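Long-range contacts in Iron(III) ABC transporter, periplasmic iron-compound-binding protein (Vibrio cholerae, PDB 3TEF), which probably binds iron(III) catecholate siderophores in the periplasm and hands them to an ABC transporter for iron uptake: residues A[156-160]-A[186-191]; A[21-26]-A[38-44]. All blocks are in the same frame, centred on the assembly; numbering follows the deposited sequence.

Interaction 1 (A[156-160]-A[186-191]); sequences KSDAM and GFSETV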
loop_
_atom_site.group_PDB
_atom_site.type_symbol
_atom_site.label_atom_id
_atom_site.label_comp_id
_atom_site.label_asym_id
_atom_site.label_seq_id
_atom_site.Cartn_x
_atom_site.Cartn_y
_atom_site.Cartn_z
ATOM N N LYS A 156 2.861 23.497 10.568
ATOM C CA LYS A 156 2.628 23.354 9.133
ATOM C C LYS A 156 3.909 23.357 8.313
ATOM O O LYS A 156 4.562 24.390 8.167
ATOM C CB LYS A 156 1.667 24.421 8.610
ATOM C CG LYS A 156 0.781 23.936 7.460
ATOM C CD LYS A 156 1.574 23.180 6.385
ATOM C CE LYS A 156 1.437 21.654 6.521
ATOM N NZ LYS A 156 0.139 21.161 5.958
ATOM N N SER A 157 4.259 22.198 7.768
ATOM C CA SER A 157 5.477 22.090 6.981
ATOM C C SER A 157 5.323 21.151 5.794
ATOM O O SER A 157 4.416 20.316 5.756
ATOM C CB SER A 157 6.647 21.668 7.863
ATOM O OG SER A 157 6.914 22.662 8.840
ATOM N N ASP A 158 6.226 21.308 4.829
ATOM C CA ASP A 158 6.161 20.590 3.566
ATOM C C ASP A 158 6.965 19.297 3.609
ATOM O O ASP A 158 7.874 19.133 4.424
ATOM C CB ASP A 158 6.670 21.483 2.429
ATOM C CG ASP A 158 8.115 21.920 2.630
ATOM O OD1 ASP A 158 8.365 22.765 3.517
ATOM O OD2 ASP A 158 9.007 21.426 1.905
ATOM N N ALA A 159 6.610 18.368 2.731
ATOM C CA ALA A 159 7.384 17.148 2.581
ATOM C C ALA A 159 7.517 16.829 1.109
ATOM O O ALA A 159 6.607 17.094 0.316
ATOM C CB ALA A 159 6.731 15.991 3.308
ATOM N N MET A 160 8.660 16.259 0.755
ATOM C CA MET A 160 8.882 15.772 -0.588
ATOM C C MET A 160 8.974 14.263 -0.481
ATOM O O MET A 160 9.692 13.743 0.378
ATOM C CB MET A 160 10.183 16.338 -1.149
ATOM C CG MET A 160 10.496 15.878 -2.559
ATOM S SD MET A 160 12.050 16.542 -3.179
ATOM C CE MET A 160 11.632 18.280 -3.330
ATOM N N GLY A 186 -1.200 15.082 6.747
ATOM C CA GLY A 186 -1.229 16.525 6.914
ATOM C C GLY A 186 -0.019 17.330 6.478
ATOM O O GLY A 186 0.106 18.502 6.842
ATOM N N PHE A 187 0.880 16.728 5.707
ATOM C CA PHE A 187 1.982 17.490 5.135
ATOM C C PHE A 187 1.472 18.288 3.944
ATOM O O PHE A 187 0.461 17.939 3.338
ATOM C CB PHE A 187 3.096 16.558 4.652
ATOM C CG PHE A 187 3.911 15.950 5.750
ATOM C CD1 PHE A 187 4.896 16.681 6.391
ATOM C CD2 PHE A 187 3.725 14.624 6.113
ATOM C CE1 PHE A 187 5.653 16.117 7.389
ATOM C CE2 PHE A 187 4.489 14.044 7.115
ATOM C CZ PHE A 187 5.458 14.788 7.751
ATOM N N SER A 188 2.177 19.358 3.598
ATOM C CA SER A 188 1.929 20.021 2.324
ATOM C C SER A 188 3.049 19.616 1.365
ATOM O O SER A 188 4.117 19.184 1.801
ATOM C CB SER A 188 1.869 21.545 2.498
ATOM O OG SER A 188 3.109 22.052 2.961
ATOM N N GLU A 189 2.805 19.736 0.066
ATOM C CA GLU A 189 3.822 19.385 -0.920
ATOM C C GLU A 189 4.903 20.458 -0.987
ATOM O O GLU A 189 4.595 21.645 -1.119
ATOM C CB GLU A 189 3.199 19.217 -2.301
ATOM C CG GLU A 189 2.103 18.169 -2.419
ATOM C CD GLU A 189 1.536 18.128 -3.832
ATOM O OE1 GLU A 189 1.808 19.068 -4.596
ATOM O OE2 GLU A 189 0.831 17.170 -4.195
ATOM N N THR A 190 6.167 20.051 -0.905
ATOM C CA THR A 190 7.269 20.985 -1.109
ATOM C C THR A 190 7.069 21.652 -2.455
ATOM O O THR A 190 7.007 22.874 -2.550
ATOM C CB THR A 190 8.647 20.297 -1.104
ATOM O OG1 THR A 190 8.842 19.607 0.132
ATOM C CG2 THR A 190 9.754 21.326 -1.271
ATOM N N VAL A 191 6.963 20.845 -3.502
ATOM C CA VAL A 191 6.579 21.372 -4.805
ATOM C C VAL A 191 5.352 20.654 -5.345
ATOM O O VAL A 191 5.331 19.429 -5.453
ATOM C CB VAL A 191 7.741 21.357 -5.842
ATOM C CG1 VAL A 191 8.902 20.508 -5.366
ATOM C CG2 VAL A 191 7.233 20.928 -7.236
#
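Thr190 sets its hydroxyl against the carboxylate of Asp158. OG1 donates to Asp158 OD2 over 2.5 Å, a short bond, and meets the anti lone pair of that oxygen. The two side chains cross obliquely. Asp158 CG stands between its own backbone N and carbonyl carbon (chi1 60°), which sets the carboxylate beside Thr190; rotation about CB-CG then turns OD2 to the hydroxyl. The backbone N of Lys214 is a second donor to OD2, and Pro213 packs on both side chains.

Ala159 and Phe187 meet on another side of the chain. Ala159 CB lies over one face of the ring, 4.0 Å from the centroid and 29° off the normal, a CH-pi contact. The carbonyl O of Ser157 comes to the ring edge near CD1. Val181 and Tyr182 of helix 180-184 also touch the ring.

Lys156 curls its aliphatic chain across to the start of 186-191, and NZ donates to Gly186 O at 2.8 Å. The donor is tilted 33° from the carbonyl plane. Gly186 has positive phi and is the first residue to leave the helical conformation after helix 180-184. At the far end, Met160 CE rests 4.1 Å from Val191 CG1.

Between these side chains the backbones pair as parallel strands. Ser188 bonds to the two residues that flank Asp158: its N donates to Ser157 O at 3.3 Å, and its O accepts from Ala159 N at 2.8 Å. Thr190 N then donates to Ala159 O. Tyr182 OH is a second partner of that oxygen.

This pairing adds strand 188-189 to the mixed sheet alongside strand 158-165. With two donors on OD2, the Asp158 carboxylate is probably held in its charged form, tying Thr190 to the loop before strand 215-220.

Interaction 2 (A[21-26]-A[38-44]); sequences RVVVIG and IEPVAVS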
loop_
_atom_site.group_PDB
_atom_site.type_symbol
_atom_site.label_atom_id
_atom_site.label_comp_id
_atom_site.label_asym_id
_atom_site.label_seq_id
_atom_site.Cartn_x
_atom_site.Cartn_y
_atom_site.Cartn_z
ATOM N N ARG A 21 -13.688 -20.680 0.621
ATOM C CA ARG A 21 -12.449 -20.835 -0.132
ATOM C C ARG A 21 -12.086 -19.505 -0.788
ATOM O O ARG A 21 -12.745 -19.058 -1.726
ATOM C CB ARG A 21 -12.594 -21.944 -1.183
ATOM C CG ARG A 21 -12.928 -23.315 -0.584
ATOM C CD ARG A 21 -13.001 -24.393 -1.657
ATOM N NE ARG A 21 -11.712 -24.545 -2.323
ATOM C CZ ARG A 21 -10.673 -25.197 -1.809
ATOM N NH1 ARG A 21 -10.761 -25.761 -0.604
ATOM N NH2 ARG A 21 -9.544 -25.278 -2.495
ATOM N N VAL A 22 -11.055 -18.862 -0.261
ATOM C CA VAL A 22 -10.654 -17.540 -0.725
ATOM C C VAL A 22 -9.268 -17.620 -1.351
ATOM O O VAL A 22 -8.337 -18.155 -0.751
ATOM C CB VAL A 22 -10.609 -16.536 0.442
ATOM C CG1 VAL A 22 -10.227 -15.144 -0.057
ATOM C CG2 VAL A 22 -11.941 -16.517 1.162
ATOM N N VAL A 23 -9.143 -17.084 -2.560
ATOM C CA VAL A 23 -7.859 -16.974 -3.243
ATOM C C VAL A 23 -7.464 -15.503 -3.181
ATOM O O VAL A 23 -8.297 -14.624 -3.421
ATOM C CB VAL A 23 -7.990 -17.423 -4.714
ATOM C CG1 VAL A 23 -6.760 -17.023 -5.537
ATOM C CG2 VAL A 23 -8.223 -18.916 -4.780
ATOM N N VAL A 24 -6.206 -15.228 -2.851
ATOM C CA VAL A 24 -5.767 -13.849 -2.698
ATOM C C VAL A 24 -4.542 -13.558 -3.560
ATOM O O VAL A 24 -3.515 -14.251 -3.467
ATOM C CB VAL A 24 -5.445 -13.516 -1.215
ATOM C CG1 VAL A 24 -5.093 -12.045 -1.077
ATOM C CG2 VAL A 24 -6.624 -13.870 -0.315
ATOM N N ILE A 25 -4.651 -12.525 -4.394
ATOM C CA ILE A 25 -3.501 -12.027 -5.137
ATOM C C ILE A 25 -3.188 -10.612 -4.641
ATOM O O ILE A 25 -4.085 -9.775 -4.544
ATOM C CB ILE A 25 -3.790 -12.006 -6.638
ATOM C CG1 ILE A 25 -3.989 -13.450 -7.124
ATOM C CG2 ILE A 25 -2.629 -11.362 -7.378
ATOM C CD1 ILE A 25 -4.498 -13.553 -8.552
ATOM N N GLY A 26 -1.926 -10.352 -4.306
ATOM C CA GLY A 26 -1.543 -9.048 -3.778
ATOM C C GLY A 26 -1.205 -9.118 -2.291
ATOM O O GLY A 26 -1.918 -9.754 -1.513
ATOM N N ILE A 38 -8.767 -14.485 8.530
ATOM C CA ILE A 38 -9.214 -15.360 7.448
ATOM C C ILE A 38 -8.024 -16.086 6.820
ATOM O O ILE A 38 -6.985 -15.473 6.599
ATOM C CB ILE A 38 -9.925 -14.542 6.345
ATOM C CG1 ILE A 38 -11.111 -13.748 6.921
ATOM C CG2 ILE A 38 -10.321 -15.443 5.182
ATOM C CD1 ILE A 38 -12.154 -14.601 7.624
ATOM N N GLU A 39 -8.165 -17.381 6.530
ATOM C CA GLU A 39 -7.060 -18.130 5.938
ATOM C C GLU A 39 -7.394 -18.556 4.512
ATOM O O GLU A 39 -8.297 -19.353 4.303
ATOM C CB GLU A 39 -6.698 -19.365 6.768
ATOM C CG GLU A 39 -5.437 -20.063 6.267
ATOM C CD GLU A 39 -5.120 -21.334 7.022
ATOM O OE1 GLU A 39 -5.884 -21.685 7.946
ATOM O OE2 GLU A 39 -4.101 -21.976 6.692
ATOM N N PRO A 40 -6.640 -18.043 3.536
ATOM C CA PRO A 40 -6.912 -18.320 2.117
ATOM C C PRO A 40 -6.470 -19.723 1.731
ATOM O O PRO A 40 -5.685 -20.344 2.465
ATOM C CB PRO A 40 -6.030 -17.308 1.389
ATOM C CG PRO A 40 -4.863 -17.117 2.331
ATOM C CD PRO A 40 -5.474 -17.161 3.723
ATOM N N VAL A 41 -6.972 -20.208 0.602
ATOM C CA VAL A 41 -6.607 -21.518 0.090
ATOM C C VAL A 41 -5.486 -21.472 -0.950
ATOM O O VAL A 41 -4.859 -22.496 -1.231
ATOM C CB VAL A 41 -7.820 -22.278 -0.498
ATOM C CG1 VAL A 41 -8.882 -22.504 0.572
ATOM C CG2 VAL A 41 -8.398 -21.542 -1.704
ATOM N N ALA A 42 -5.235 -20.291 -1.508
ATOM C CA ALA A 42 -4.178 -20.099 -2.496
ATOM C C ALA A 42 -3.804 -18.620 -2.527
ATOM O O ALA A 42 -4.645 -17.755 -2.252
ATOM C CB ALA A 42 -4.631 -20.568 -3.866
ATOM N N VAL A 43 -2.537 -18.337 -2.817
ATOM C CA VAL A 43 -2.023 -16.974 -2.744
ATOM C C VAL A 43 -1.005 -16.701 -3.830
ATOM O O VAL A 43 -0.324 -17.613 -4.304
ATOM C CB VAL A 43 -1.357 -16.683 -1.381
ATOM C CG1 VAL A 43 -2.368 -16.841 -0.259
ATOM C CG2 VAL A 43 -0.144 -17.604 -1.164
ATOM N N SER A 44 -0.884 -15.440 -4.223
ATOM C CA SER A 44 0.214 -15.078 -5.101
ATOM C C SER A 44 1.525 -15.294 -4.353
ATOM O O SER A 44 1.552 -15.383 -3.121
ATOM C CB SER A 44 0.082 -13.631 -5.590
ATOM O OG SER A 44 -0.151 -12.762 -4.504
HETATM O O HOH W 1 -10.286 -19.757 2.349
#
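Ser44 OG accepts the backbone N-H of Gly26 at 3.0 Å, in a nearly straight bond of 167°. OG stands between the backbone N and carbonyl carbon of its own residue (chi1 50°), facing the 21-26 segment. Ser44 CB also touches Ile25 CG2.

At the other end, Val41 lies across Arg21. Its CG1 sits over one face of the guanidinium, 3.9 Å from NH1 and offset toward the rim. Val41 CG2 packs on Val23 CG2. Between these ends, Val23 CG2 also meets Ala42 CB. Val24 CG2 meets Pro40 CB at 3.9 Å.

The segments belong to a beta-alpha-beta crossover: strand 22-25, helix 27-35, then a short, weakly bonded edge strand around Ala42 and Val43, paired in parallel with 22-25. Val41 N donates to Val22 O at 2.8 Å, Val24 N to Ala42 O at 3.0 Å, and Ser44 N to Val24 O at 3.0 Å. A water bridges Val22 N and Glu39 O next to the first of these.

Further out, Arg21 NE donates to Gln78 O, which probably limits how the guanidinium can turn over Val41. Gly26, whose N is bonded to Ser44 OG, is the N-cap residue of helix 27-35. Ala29, Leu30 and Ile33 of that helix cover Val24. Phe128 of helix 113-128 touches both Val22 and Ile38.

Overall arrangement
From the N terminus, the chain first reaches interaction 2. Residues 21-26 lead into helix 27-35. Segment 38-44 then returns beside them, closing a loop of 11 residues and joining strand 42-43 to the four-stranded parallel sheet. The chain completes that sheet and runs through helices 113-128 and 131-154. Interaction 1 opens directly after the second of these. It closes across 25 residues, including strand 168-172 and helix 180-184, and joins strand 188-189 to the mixed sheet. The loops lie in series, neither nested nor crossed. Their centres are about 38 Å apart, on opposite sides of the chain's centre. Two sheets separated by long helix 131-154 are consistent with the helix-linked, two-lobed architecture of this solute-binding family.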